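Local coordinates for superoxide dismutase (Clostridium difficile, PDB 3TJT), which probably destroys toxic superoxide radicals, converting them to hydrogen peroxide and oxygen at a site that holds a single iron(III) ion, at residues Lys28-Lys33 / Lys86-Ile91; Asp40-Ala45 / Asn77-Ala82; Ala44-Glu47 / Glu51-Asn54; His171-Lys176 / Asn182-Asn187. One frame throughout, in Å; residues are numbered along the deposited sequence.

Interaction 1: residues Lys28-Lys33 / Lys86-Ile91; sequences KLHHDK and KFFFDI. With FE (Fe (III) ion), chain B.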
loop_
_atom_site.group_PDB
_atom_site.type_symbol
_atom_site.label_atom_id
_atom_site.label_comp_id
_atom_site.label_asym_id
_atom_site.label_seq_id
_atom_site.Cartn_x
_atom_site.Cartn_y
_atom_site.Cartn_z
ATOM N N LYS A 28 -6.264 -11.704 -13.926
ATOM C CA LYS A 28 -7.695 -11.827 -13.669
ATOM C C LYS A 28 -8.140 -10.980 -12.473
ATOM O O LYS A 28 -9.102 -10.228 -12.562
ATOM C CB LYS A 28 -8.086 -13.293 -13.447
ATOM C CG LYS A 28 -8.033 -14.151 -14.703
ATOM C CD LYS A 28 -9.427 -14.384 -15.284
ATOM C CE LYS A 28 -9.360 -15.215 -16.570
ATOM N NZ LYS A 28 -10.668 -15.262 -17.293
ATOM N N LEU A 29 -7.432 -11.103 -11.356
ATOM C CA LEU A 29 -7.797 -10.349 -10.164
ATOM C C LEU A 29 -7.596 -8.864 -10.405
ATOM O O LEU A 29 -8.453 -8.050 -10.078
ATOM C CB LEU A 29 -6.933 -10.781 -8.978
ATOM C CG LEU A 29 -7.239 -12.160 -8.386
ATOM C CD1 LEU A 29 -6.054 -12.647 -7.575
ATOM C CD2 LEU A 29 -8.496 -12.134 -7.546
ATOM N N HIS A 30 -6.451 -8.519 -10.970
ATOM C CA HIS A 30 -6.071 -7.116 -11.129
ATOM C C HIS A 30 -7.092 -6.400 -12.017
ATOM O O HIS A 30 -7.545 -5.296 -11.703
ATOM C CB HIS A 30 -4.671 -7.041 -11.735
ATOM C CG HIS A 30 -3.946 -5.766 -11.431
ATOM N ND1 HIS A 30 -2.685 -5.503 -11.919
ATOM C CD2 HIS A 30 -4.288 -4.698 -10.670
ATOM C CE1 HIS A 30 -2.285 -4.321 -11.486
ATOM N NE2 HIS A 30 -3.240 -3.812 -10.729
ATOM N N HIS A 31 -7.468 -7.031 -13.126
ATOM C CA HIS A 31 -8.416 -6.412 -14.049
ATOM C C HIS A 31 -9.872 -6.577 -13.612
ATOM O O HIS A 31 -10.629 -5.604 -13.553
ATOM C CB HIS A 31 -8.225 -6.986 -15.469
ATOM C CG HIS A 31 -9.160 -6.408 -16.484
ATOM N ND1 HIS A 31 -10.471 -6.814 -16.612
ATOM C CD2 HIS A 31 -8.968 -5.455 -17.427
ATOM C CE1 HIS A 31 -11.049 -6.131 -17.585
ATOM N NE2 HIS A 31 -10.156 -5.303 -18.097
ATOM N N ASP A 32 -10.273 -7.808 -13.304
ATOM C CA ASP A 32 -11.687 -8.102 -13.066
ATOM C C ASP A 32 -12.185 -7.713 -11.674
ATOM O O ASP A 32 -13.377 -7.500 -11.488
ATOM C CB ASP A 32 -11.992 -9.586 -13.300
ATOM C CG ASP A 32 -11.703 -10.035 -14.723
ATOM O OD1 ASP A 32 -11.362 -9.198 -15.580
ATOM O OD2 ASP A 32 -11.808 -11.248 -14.984
ATOM N N LYS A 33 -11.282 -7.650 -10.699
ATOM C CA LYS A 33 -11.663 -7.240 -9.348
ATOM C C LYS A 33 -11.205 -5.819 -8.986
ATOM O O LYS A 33 -12.031 -4.968 -8.665
ATOM C CB LYS A 33 -11.139 -8.229 -8.303
ATOM C CG LYS A 33 -11.561 -9.663 -8.542
ATOM C CD LYS A 33 -13.060 -9.837 -8.463
ATOM C CE LYS A 33 -13.404 -11.312 -8.679
ATOM N NZ LYS A 33 -14.865 -11.523 -8.808
ATOM N N LYS A 86 -6.415 1.423 -16.529
ATOM C CA LYS A 86 -6.620 1.423 -17.974
ATOM C C LYS A 86 -5.278 1.672 -18.658
ATOM O O LYS A 86 -4.897 0.953 -19.593
ATOM C CB LYS A 86 -7.644 2.480 -18.407
ATOM C CG LYS A 86 -7.940 2.413 -19.913
ATOM C CD LYS A 86 -8.631 3.668 -20.438
ATOM C CE LYS A 86 -9.934 3.931 -19.734
ATOM N NZ LYS A 86 -10.644 5.122 -20.296
ATOM N N PHE A 87 -4.554 2.676 -18.173
ATOM C CA PHE A 87 -3.242 3.028 -18.709
ATOM C C PHE A 87 -2.255 1.866 -18.590
ATOM O O PHE A 87 -1.538 1.538 -19.538
ATOM C CB PHE A 87 -2.687 4.266 -17.972
ATOM C CG PHE A 87 -1.340 4.701 -18.455
ATOM C CD1 PHE A 87 -1.223 5.687 -19.426
ATOM C CD2 PHE A 87 -0.189 4.122 -17.958
ATOM C CE1 PHE A 87 0.014 6.087 -19.875
ATOM C CE2 PHE A 87 1.060 4.514 -18.418
ATOM C CZ PHE A 87 1.161 5.495 -19.376
ATOM N N PHE A 88 -2.223 1.251 -17.413
ATOM C CA PHE A 88 -1.285 0.166 -17.130
ATOM C C PHE A 88 -1.498 -1.051 -18.046
ATOM O O PHE A 88 -0.539 -1.592 -18.604
ATOM C CB PHE A 88 -1.412 -0.237 -15.656
ATOM C CG PHE A 88 -0.426 -1.278 -15.213
ATOM C CD1 PHE A 88 0.938 -1.067 -15.341
ATOM C CD2 PHE A 88 -0.870 -2.462 -14.635
ATOM C CE1 PHE A 88 1.861 -2.026 -14.916
ATOM C CE2 PHE A 88 0.044 -3.431 -14.210
ATOM C CZ PHE A 88 1.405 -3.209 -14.342
ATOM N N PHE A 89 -2.740 -1.495 -18.187
ATOM C CA PHE A 89 -2.975 -2.656 -19.044
ATOM C C PHE A 89 -2.667 -2.309 -20.504
ATOM O O PHE A 89 -2.177 -3.155 -21.245
ATOM C CB PHE A 89 -4.381 -3.217 -18.847
ATOM C CG PHE A 89 -4.639 -3.696 -17.434
ATOM C CD1 PHE A 89 -3.721 -4.535 -16.802
ATOM C CD2 PHE A 89 -5.770 -3.304 -16.742
ATOM C CE1 PHE A 89 -3.939 -4.973 -15.496
ATOM C CE2 PHE A 89 -6.000 -3.748 -15.436
ATOM C CZ PHE A 89 -5.080 -4.576 -14.815
ATOM N N ASP A 90 -2.898 -1.053 -20.893
ATOM C CA ASP A 90 -2.558 -0.612 -22.256
ATOM C C ASP A 90 -1.053 -0.534 -22.524
ATOM O O ASP A 90 -0.609 -0.642 -23.675
ATOM C CB ASP A 90 -3.206 0.751 -22.567
ATOM C CG ASP A 90 -4.655 0.632 -22.990
ATOM O OD1 ASP A 90 -5.129 -0.498 -23.238
ATOM O OD2 ASP A 90 -5.328 1.681 -23.071
ATOM N N ILE A 91 -0.258 -0.354 -21.472
ATOM C CA ILE A 91 1.171 -0.123 -21.648
ATOM C C ILE A 91 1.972 -1.434 -21.595
ATOM O O ILE A 91 3.202 -1.432 -21.628
ATOM C CB ILE A 91 1.719 0.919 -20.634
ATOM C CG1 ILE A 91 2.946 1.640 -21.200
ATOM C CG2 ILE A 91 2.052 0.271 -19.285
ATOM C CD1 ILE A 91 2.671 2.325 -22.539
HETATM FE FE FE B . -3.199 -2.195 -9.302
HETATM O O HOH W 1 -2.823 -0.356 -8.096
#
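The helix of H30 and H31 and the helix of F88 and F89 run roughly antiparallel, with segment axes 11.5 Å apart and 140° between their directions. At that spacing four aromatic side chains bridge the gap. F89 makes the most of the contact. Its CZ lies over one face of the H30 ring, near the rim, 3.8 Å from H30 CG. The two planes are 82° apart, so this is an edge-to-face pair. On its other flank F89 meets H31, where F89 CD2 comes to the edge of the imidazole, 3.9 Å from H31 CD2. F88 touches H30 rim to rim, with F88 CE2 3.7 Å from H30 CE1. These contacts form an aromatic cluster behind a metal ligand in the alpha-hairpin domain of iron/manganese superoxide dismutases. H30 NE2 binds the iron at 2.2 Å, and H85, D167, H171 and a water complete the site. The chi1 of H30, -156°, carries its ring away from the backbone nitrogen and out to the metal, while F88 and F89 pack on it. H31 ND1 donates to D32 OD1 at 2.7 Å, and H31 NE2 bonds to the K9 carbonyl oxygen. The H31 ring is therefore held at both nitrogens.

Interaction 2: residues Asp40-Ala45 / Asn77-Ala82; sequences DKLNAA and NNAGGA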
loop_
_atom_site.group_PDB
_atom_site.type_symbol
_atom_site.label_atom_id
_atom_site.label_comp_id
_atom_site.label_asym_id
_atom_site.label_seq_id
_atom_site.Cartn_x
_atom_site.Cartn_y
_atom_site.Cartn_z
ATOM N N ASP A 40 -16.517 0.994 -10.424
ATOM C CA ASP A 40 -17.819 0.918 -9.763
ATOM C C ASP A 40 -17.965 2.001 -8.690
ATOM O O ASP A 40 -19.019 2.634 -8.570
ATOM C CB ASP A 40 -18.037 -0.459 -9.120
ATOM C CG ASP A 40 -18.205 -1.583 -10.145
ATOM O OD1 ASP A 40 -18.392 -1.295 -11.342
ATOM O OD2 ASP A 40 -18.150 -2.767 -9.734
ATOM N N LYS A 41 -16.911 2.215 -7.905
ATOM C CA LYS A 41 -16.980 3.189 -6.817
ATOM C C LYS A 41 -17.046 4.614 -7.364
ATOM O O LYS A 41 -17.763 5.472 -6.827
ATOM C CB LYS A 41 -15.800 3.023 -5.855
ATOM C CG LYS A 41 -15.872 1.746 -5.022
ATOM C CD LYS A 41 -14.575 1.526 -4.249
ATOM C CE LYS A 41 -14.637 0.264 -3.411
ATOM N NZ LYS A 41 -15.704 0.381 -2.379
ATOM N N LEU A 42 -16.297 4.867 -8.431
ATOM C CA LEU A 42 -16.368 6.164 -9.111
ATOM C C LEU A 42 -17.788 6.440 -9.599
ATOM O O LEU A 42 -18.360 7.501 -9.323
ATOM C CB LEU A 42 -15.385 6.224 -10.288
ATOM C CG LEU A 42 -15.424 7.528 -11.093
ATOM C CD1 LEU A 42 -15.084 8.727 -10.210
ATOM C CD2 LEU A 42 -14.485 7.453 -12.286
ATOM N N ASN A 43 -18.364 5.491 -10.327
ATOM C CA ASN A 43 -19.724 5.672 -10.828
ATOM C C ASN A 43 -20.716 5.931 -9.702
ATOM O O ASN A 43 -21.602 6.770 -9.830
ATOM C CB ASN A 43 -20.177 4.472 -11.668
ATOM C CG ASN A 43 -19.518 4.434 -13.033
ATOM O OD1 ASN A 43 -19.263 3.356 -13.584
ATOM N ND2 ASN A 43 -19.235 5.607 -13.588
ATOM N N ALA A 44 -20.552 5.211 -8.594
ATOM C CA ALA A 44 -21.437 5.377 -7.442
ATOM C C ALA A 44 -21.370 6.795 -6.876
ATOM O O ALA A 44 -22.397 7.399 -6.558
ATOM C CB ALA A 44 -21.094 4.351 -6.355
ATOM N N ALA A 45 -20.153 7.318 -6.754
ATOM C CA ALA A 45 -19.924 8.653 -6.200
ATOM C C ALA A 45 -20.493 9.764 -7.076
ATOM O O ALA A 45 -20.852 10.832 -6.581
ATOM C CB ALA A 45 -18.435 8.880 -5.975
ATOM N N ASN A 77 -9.260 9.079 -5.519
ATOM C CA ASN A 77 -8.863 7.680 -5.370
ATOM C C ASN A 77 -9.389 6.771 -6.477
ATOM O O ASN A 77 -8.657 5.920 -6.981
ATOM C CB ASN A 77 -9.306 7.146 -4.009
ATOM C CG ASN A 77 -8.557 7.795 -2.863
ATOM O OD1 ASN A 77 -7.452 8.312 -3.043
ATOM N ND2 ASN A 77 -9.155 7.759 -1.666
ATOM N N ASN A 78 -10.647 6.955 -6.860
ATOM C CA ASN A 78 -11.289 6.000 -7.758
ATOM C C ASN A 78 -11.150 6.358 -9.237
ATOM O O ASN A 78 -10.946 5.478 -10.066
ATOM C CB ASN A 78 -12.736 5.766 -7.334
ATOM C CG ASN A 78 -12.823 5.096 -5.970
ATOM O OD1 ASN A 78 -13.214 5.711 -4.966
ATOM N ND2 ASN A 78 -12.412 3.846 -5.920
ATOM N N ALA A 79 -11.239 7.645 -9.574
ATOM C CA ALA A 79 -10.863 8.060 -10.930
ATOM C C ALA A 79 -9.379 7.787 -11.123
ATOM O O ALA A 79 -8.950 7.404 -12.203
ATOM C CB ALA A 79 -11.178 9.545 -11.181
ATOM N N GLY A 80 -8.594 7.987 -10.068
ATOM C CA GLY A 80 -7.185 7.646 -10.121
ATOM C C GLY A 80 -7.002 6.174 -10.455
ATOM O O GLY A 80 -6.249 5.817 -11.371
ATOM N N GLY A 81 -7.690 5.318 -9.705
ATOM C CA GLY A 81 -7.581 3.880 -9.902
ATOM C C GLY A 81 -8.015 3.481 -11.301
ATOM O O GLY A 81 -7.351 2.683 -11.966
ATOM N N ALA A 82 -9.125 4.049 -11.755
ATOM C CA ALA A 82 -9.657 3.725 -13.076
ATOM C C ALA A 82 -8.706 4.166 -14.181
ATOM O O ALA A 82 -8.416 3.404 -15.104
ATOM C CB ALA A 82 -11.033 4.349 -13.266
#
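The carbonyl oxygen of N78 accepts a hydrogen bond from A82 N at 2.9 Å. This helical bond lies within 77-82, and N78 sits where that helix meets 40-45. No hydrogen bond crosses between the two segments, so they are joined by packing alone. The side chain of N78 points at the other helix and fits between K41 and L42. Its CB faces the backbone of L42, 3.8 Å from L42 N, and also meets L42 CB at 4.0 Å. Its CG is anti to its carbonyl carbon and beside the backbone nitrogen (chi1 -65°), and this turns the amide toward K41. K41 CB is 3.6 Å from N78 CG. The aliphatic part of K41 runs past the amide, and the chain then leads its ammonium group away from the contact. The segments belong to the two long helices of the alpha-hairpin domain, 24-46 and 72-90. Here their axes approach to 8.4 Å, at 139° between directions. L42 and N78 mark the near point, with CA atoms 5.3 Å apart. L42 grips the second helix one residue further on. Both its methyl groups rest on A79, with CD2 3.9 Å from A79 CA and CD1 near the A79 backbone nitrogen. L42 also packs on F6 and L57, and A79 on L61, so helix 57-62 lies beside this apolar part.

Interaction 3: residues Ala44-Glu47 / Glu51-Asn54; sequences AALE and ELYN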
loop_
_atom_site.group_PDB
_atom_site.type_symbol
_atom_site.label_atom_id
_atom_site.label_comp_id
_atom_site.label_asym_id
_atom_site.label_seq_id
_atom_site.Cartn_x
_atom_site.Cartn_y
_atom_site.Cartn_z
ATOM N N ALA A 44 -20.552 5.211 -8.594
ATOM C CA ALA A 44 -21.437 5.377 -7.442
ATOM C C ALA A 44 -21.370 6.795 -6.876
ATOM O O ALA A 44 -22.397 7.399 -6.558
ATOM C CB ALA A 44 -21.094 4.351 -6.355
ATOM N N ALA A 45 -20.153 7.318 -6.754
ATOM C CA ALA A 45 -19.924 8.653 -6.200
ATOM C C ALA A 45 -20.493 9.764 -7.076
ATOM O O ALA A 45 -20.852 10.832 -6.581
ATOM C CB ALA A 45 -18.435 8.880 -5.975
ATOM N N LEU A 46 -20.574 9.518 -8.377
ATOM C CA LEU A 46 -21.039 10.555 -9.299
ATOM C C LEU A 46 -22.556 10.557 -9.519
ATOM O O LEU A 46 -23.085 11.435 -10.206
ATOM C CB LEU A 46 -20.305 10.458 -10.640
ATOM C CG LEU A 46 -18.773 10.576 -10.587
ATOM C CD1 LEU A 46 -18.190 10.533 -11.994
ATOM C CD2 LEU A 46 -18.324 11.843 -9.859
ATOM N N GLU A 47 -23.257 9.591 -8.931
ATOM C CA GLU A 47 -24.708 9.534 -9.063
ATOM C C GLU A 47 -25.351 10.832 -8.578
ATOM O O GLU A 47 -26.372 11.265 -9.102
ATOM C CB GLU A 47 -25.280 8.333 -8.301
ATOM C CG GLU A 47 -24.929 6.997 -8.935
ATOM C CD GLU A 47 -25.396 5.808 -8.109
ATOM O OE1 GLU A 47 -26.217 5.996 -7.184
ATOM O OE2 GLU A 47 -24.935 4.680 -8.387
ATOM N N GLU A 51 -23.794 15.209 -14.105
ATOM C CA GLU A 51 -23.104 15.931 -15.170
ATOM C C GLU A 51 -21.622 15.548 -15.236
ATOM O O GLU A 51 -20.980 15.699 -16.272
ATOM C CB GLU A 51 -23.260 17.445 -15.023
ATOM C CG GLU A 51 -22.601 18.028 -13.792
ATOM C CD GLU A 51 -23.135 19.419 -13.474
ATOM O OE1 GLU A 51 -22.730 20.383 -14.161
ATOM O OE2 GLU A 51 -23.973 19.542 -12.555
ATOM N N LEU A 52 -21.075 15.054 -14.130
ATOM C CA LEU A 52 -19.661 14.685 -14.105
ATOM C C LEU A 52 -19.359 13.429 -14.926
ATOM O O LEU A 52 -18.199 13.152 -15.245
ATOM C CB LEU A 52 -19.162 14.531 -12.663
ATOM C CG LEU A 52 -19.149 15.832 -11.851
ATOM C CD1 LEU A 52 -18.709 15.540 -10.419
ATOM C CD2 LEU A 52 -18.221 16.884 -12.499
ATOM N N TYR A 53 -20.394 12.674 -15.282
ATOM C CA TYR A 53 -20.194 11.525 -16.164
ATOM C C TYR A 53 -19.744 11.999 -17.541
ATOM O O TYR A 53 -19.214 11.221 -18.328
ATOM C CB TYR A 53 -21.462 10.679 -16.311
ATOM C CG TYR A 53 -21.870 9.895 -15.081
ATOM C CD1 TYR A 53 -21.018 8.951 -14.507
ATOM C CD2 TYR A 53 -23.122 10.083 -14.505
ATOM C CE1 TYR A 53 -21.406 8.235 -13.387
ATOM C CE2 TYR A 53 -23.517 9.372 -13.391
ATOM C CZ TYR A 53 -22.660 8.451 -12.831
ATOM O OH TYR A 53 -23.071 7.747 -11.714
ATOM N N ASN A 54 -19.958 13.281 -17.831
ATOM C CA ASN A 54 -19.524 13.839 -19.106
ATOM C C ASN A 54 -18.100 14.394 -19.091
ATOM O O ASN A 54 -17.574 14.792 -20.129
ATOM C CB ASN A 54 -20.522 14.884 -19.608
ATOM C CG ASN A 54 -21.863 14.270 -19.975
ATOM O OD1 ASN A 54 -21.928 13.143 -20.468
ATOM N ND2 ASN A 54 -22.939 15.007 -19.735
#
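The phenol ring of Y53 has L46 over one face. L46 CB stands 4.1 Å from the ring centroid and 27° off the ring normal, a CH-pi contact. The nearest ring atom to it is Y53 CE1, at 3.7 Å. L46 and Y53 run antiparallel along each other, so the hydroxyl end of the ring reaches the backbone between L46 and E47. There Y53 OH lies 3.4 Å from E47 CG. E47 N is also close to the hydroxyl, but the angle is too poor for a hydrogen bond. The polar partner of Y53 OH is instead the N43 carbonyl oxygen, to which it is hydrogen-bonded. This fixes the end of the ring against the last turns of the helix. The branch of L46 goes to L52. With its CG anti to the carbonyl carbon (chi1 -58°), L46 brings CD2 to 3.8 Å from L52 CD1, and the two side chains lie roughly perpendicular. CD1 of L46 stays near the ring, 4.1 Å from Y53 CD1. F6 and V75 also pack on L46, and I71 on L52. The arrangement is a tight chain reversal in the alpha-hairpin domain: the 3-10 segment 51-54 folds back on the C-terminal end of helix 24-46, away from the metal site.

Interaction 4: residues His171-Lys176 / Asn182-Asn187; sequences HAYYLK and NEYIDN. With FE (Fe (III) ion), chain B.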
loop_
_atom_site.group_PDB
_atom_site.type_symbol
_atom_site.label_atom_id
_atom_site.label_comp_id
_atom_site.label_asym_id
_atom_site.label_seq_id
_atom_site.Cartn_x
_atom_site.Cartn_y
_atom_site.Cartn_z
ATOM N N HIS A 171 -0.778 -5.937 -4.601
ATOM C CA HIS A 171 -1.682 -6.806 -5.363
ATOM C C HIS A 171 -1.153 -7.088 -6.767
ATOM O O HIS A 171 -1.521 -8.085 -7.391
ATOM C CB HIS A 171 -3.145 -6.322 -5.391
ATOM C CG HIS A 171 -3.352 -4.994 -6.064
ATOM N ND1 HIS A 171 -3.893 -3.910 -5.405
ATOM C CD2 HIS A 171 -3.110 -4.584 -7.332
ATOM C CE1 HIS A 171 -3.975 -2.887 -6.243
ATOM N NE2 HIS A 171 -3.500 -3.269 -7.414
ATOM N N ALA A 172 -0.271 -6.228 -7.257
ATOM C CA ALA A 172 0.196 -6.363 -8.634
ATOM C C ALA A 172 1.246 -7.444 -8.798
ATOM O O ALA A 172 1.522 -7.875 -9.922
ATOM C CB ALA A 172 0.737 -5.032 -9.161
ATOM N N TYR A 173 1.849 -7.877 -7.692
ATOM C CA TYR A 173 2.971 -8.796 -7.788
ATOM C C TYR A 173 3.070 -9.874 -6.706
ATOM O O TYR A 173 3.929 -10.745 -6.805
ATOM C CB TYR A 173 4.304 -8.039 -7.860
ATOM C CG TYR A 173 4.689 -7.222 -6.628
ATOM C CD1 TYR A 173 5.346 -7.811 -5.545
ATOM C CD2 TYR A 173 4.435 -5.854 -6.575
ATOM C CE1 TYR A 173 5.734 -7.041 -4.422
ATOM C CE2 TYR A 173 4.811 -5.084 -5.458
ATOM C CZ TYR A 173 5.453 -5.680 -4.395
ATOM O OH TYR A 173 5.824 -4.911 -3.305
ATOM N N TYR A 174 2.214 -9.826 -5.689
ATOM C CA TYR A 174 2.433 -10.700 -4.534
ATOM C C TYR A 174 2.234 -12.199 -4.827
ATOM O O TYR A 174 2.965 -13.038 -4.295
ATOM C CB TYR A 174 1.620 -10.252 -3.301
ATOM C CG TYR A 174 2.406 -10.500 -2.032
ATOM C CD1 TYR A 174 3.463 -9.671 -1.680
ATOM C CD2 TYR A 174 2.125 -11.589 -1.217
ATOM C CE1 TYR A 174 4.214 -9.904 -0.531
ATOM C CE2 TYR A 174 2.878 -11.837 -0.059
ATOM C CZ TYR A 174 3.918 -10.994 0.268
ATOM O OH TYR A 174 4.665 -11.228 1.397
ATOM N N LEU A 175 1.275 -12.544 -5.675
ATOM C CA LEU A 175 1.030 -13.971 -5.922
ATOM C C LEU A 175 2.222 -14.677 -6.551
ATOM O O LEU A 175 2.515 -15.828 -6.219
ATOM C CB LEU A 175 -0.220 -14.187 -6.780
ATOM C CG LEU A 175 -1.553 -13.801 -6.148
ATOM C CD1 LEU A 175 -2.695 -14.152 -7.094
ATOM C CD2 LEU A 175 -1.740 -14.478 -4.788
ATOM N N LYS A 176 2.908 -14.000 -7.468
ATOM C CA LYS A 176 4.054 -14.608 -8.138
ATOM C C LYS A 176 5.394 -14.306 -7.475
ATOM O O LYS A 176 6.256 -15.186 -7.379
ATOM C CB LYS A 176 4.090 -14.192 -9.606
ATOM C CG LYS A 176 5.278 -14.746 -10.369
ATOM C CD LYS A 176 5.158 -14.407 -11.851
ATOM C CE LYS A 176 6.291 -15.041 -12.643
ATOM N NZ LYS A 176 6.038 -16.477 -12.933
ATOM N N ASN A 182 11.756 -6.425 -6.494
ATOM C CA ASN A 182 12.849 -6.258 -7.450
ATOM C C ASN A 182 12.743 -7.190 -8.663
ATOM O O ASN A 182 13.046 -6.784 -9.782
ATOM C CB ASN A 182 14.215 -6.423 -6.774
ATOM C CG ASN A 182 14.510 -7.865 -6.403
ATOM O OD1 ASN A 182 13.799 -8.470 -5.601
ATOM N ND2 ASN A 182 15.548 -8.430 -7.007
ATOM N N GLU A 183 12.321 -8.433 -8.442
ATOM C CA GLU A 183 12.204 -9.397 -9.535
ATOM C C GLU A 183 11.025 -9.066 -10.436
ATOM O O GLU A 183 11.094 -9.236 -11.653
ATOM C CB GLU A 183 12.063 -10.822 -8.992
ATOM C CG GLU A 183 13.310 -11.310 -8.269
ATOM C CD GLU A 183 13.121 -12.662 -7.600
ATOM O OE1 GLU A 183 12.028 -13.243 -7.724
ATOM O OE2 GLU A 183 14.071 -13.135 -6.941
ATOM N N TYR A 184 9.939 -8.607 -9.828
ATOM C CA TYR A 184 8.769 -8.156 -10.571
ATOM C C TYR A 184 9.135 -6.986 -11.480
ATOM O O TYR A 184 8.782 -6.966 -12.661
ATOM C CB TYR A 184 7.682 -7.732 -9.586
ATOM C CG TYR A 184 6.529 -6.922 -10.153
ATOM C CD1 TYR A 184 5.664 -7.453 -11.105
ATOM C CD2 TYR A 184 6.276 -5.636 -9.683
ATOM C CE1 TYR A 184 4.576 -6.707 -11.593
ATOM C CE2 TYR A 184 5.215 -4.890 -10.154
ATOM C CZ TYR A 184 4.367 -5.423 -11.107
ATOM O OH TYR A 184 3.310 -4.664 -11.548
ATOM N N ILE A 185 9.847 -6.014 -10.922
ATOM C CA ILE A 185 10.228 -4.826 -11.686
ATOM C C ILE A 185 11.104 -5.205 -12.876
ATOM O O ILE A 185 10.855 -4.789 -14.009
ATOM C CB ILE A 185 10.958 -3.802 -10.797
ATOM C CG1 ILE A 185 10.002 -3.289 -9.712
ATOM C CG2 ILE A 185 11.500 -2.655 -11.645
ATOM C CD1 ILE A 185 10.704 -2.616 -8.532
ATOM N N ASP A 186 12.121 -6.014 -12.624
ATOM C CA ASP A 186 13.015 -6.426 -13.700
ATOM C C ASP A 186 12.271 -7.193 -14.799
ATOM O O ASP A 186 12.468 -6.934 -15.987
ATOM C CB ASP A 186 14.168 -7.266 -13.159
ATOM C CG ASP A 186 15.296 -7.411 -14.165
ATOM O OD1 ASP A 186 15.789 -6.377 -14.677
ATOM O OD2 ASP A 186 15.684 -8.558 -14.446
ATOM N N ASN A 187 11.405 -8.118 -14.405
ATOM C CA ASN A 187 10.658 -8.906 -15.380
ATOM C C ASN A 187 9.669 -8.083 -16.190
ATOM O O ASN A 187 9.377 -8.406 -17.338
ATOM C CB ASN A 187 9.941 -10.069 -14.702
ATOM C CG ASN A 187 10.801 -11.310 -14.635
ATOM O OD1 ASN A 187 11.823 -11.399 -15.316
ATOM N ND2 ASN A 187 10.398 -12.269 -13.819
HETATM FE FE FE B . -3.199 -2.195 -9.302
HETATM O O HOH W 2 1.128 -6.603 -12.345
HETATM O O HOH W 1 -2.823 -0.356 -8.096
#
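The contact borders the metal site and uses the signature run D-x-W-E-H-x-x-Y that marks iron/manganese superoxide dismutases, here D167 to Y174. A172 and Y173 of this run meet Y184, while H171 just before them binds the iron through NE2 at 2.2 Å. H30, H85, D167 and a water are the other ligands. Y173 CB sits over one face of the Y184 ring, 3.5 Å from its centroid and 18° off the normal. This CH-pi contact is close, with Y173 CB only 3.4 Å from Y184 CG. The Y173 ring is near parallel to that of Y184, at 27° to it, but displaced, with little overlap. With chi1 at 65°, Y173 CG lies between its backbone nitrogen and carbonyl carbon, which leaves CB, not the ring, over the face of Y184. Its hydroxyl bonds to R181 NE. At the far end of Y184, A172 CB is 3.5 Å from the hydroxyl oxygen. A water donates to A172 O at 2.8 Å and to Y184 OH at 3.0 Å, bridging the two. Y184 OH is also hydrogen-bonded to the carbonyl oxygen of D167, so it ties helix 181-188 to the backbone of a metal ligand. A172 rests on H30 of helix 24-46, Y184 and I185 pack on L166 of strand 161-167, and I185 also touches helix 114-127.

How the interactions relate
Interactions 1, 2 and 3 lie in the alpha-hairpin domain, and interaction 4 follows in the C-terminal domain. Interactions 2 and 3 fall between the two segments of interaction 1. Interactions 1 and 2 join the same two helices, 24-46 and 72-90, with centres 14 Å apart. The helices are close at interaction 2 and wider at interaction 1, where aromatic rings and H30 occupy the gap. Interaction 3 shares A44 and A45 with interaction 2 and finishes helix 24-46 at its far end, about 34 Å between centres from interaction 4. Interactions 1 and 4 meet at the iron, through H30 and H171, so the metal site is built across both domains. Both also touch the second subunit.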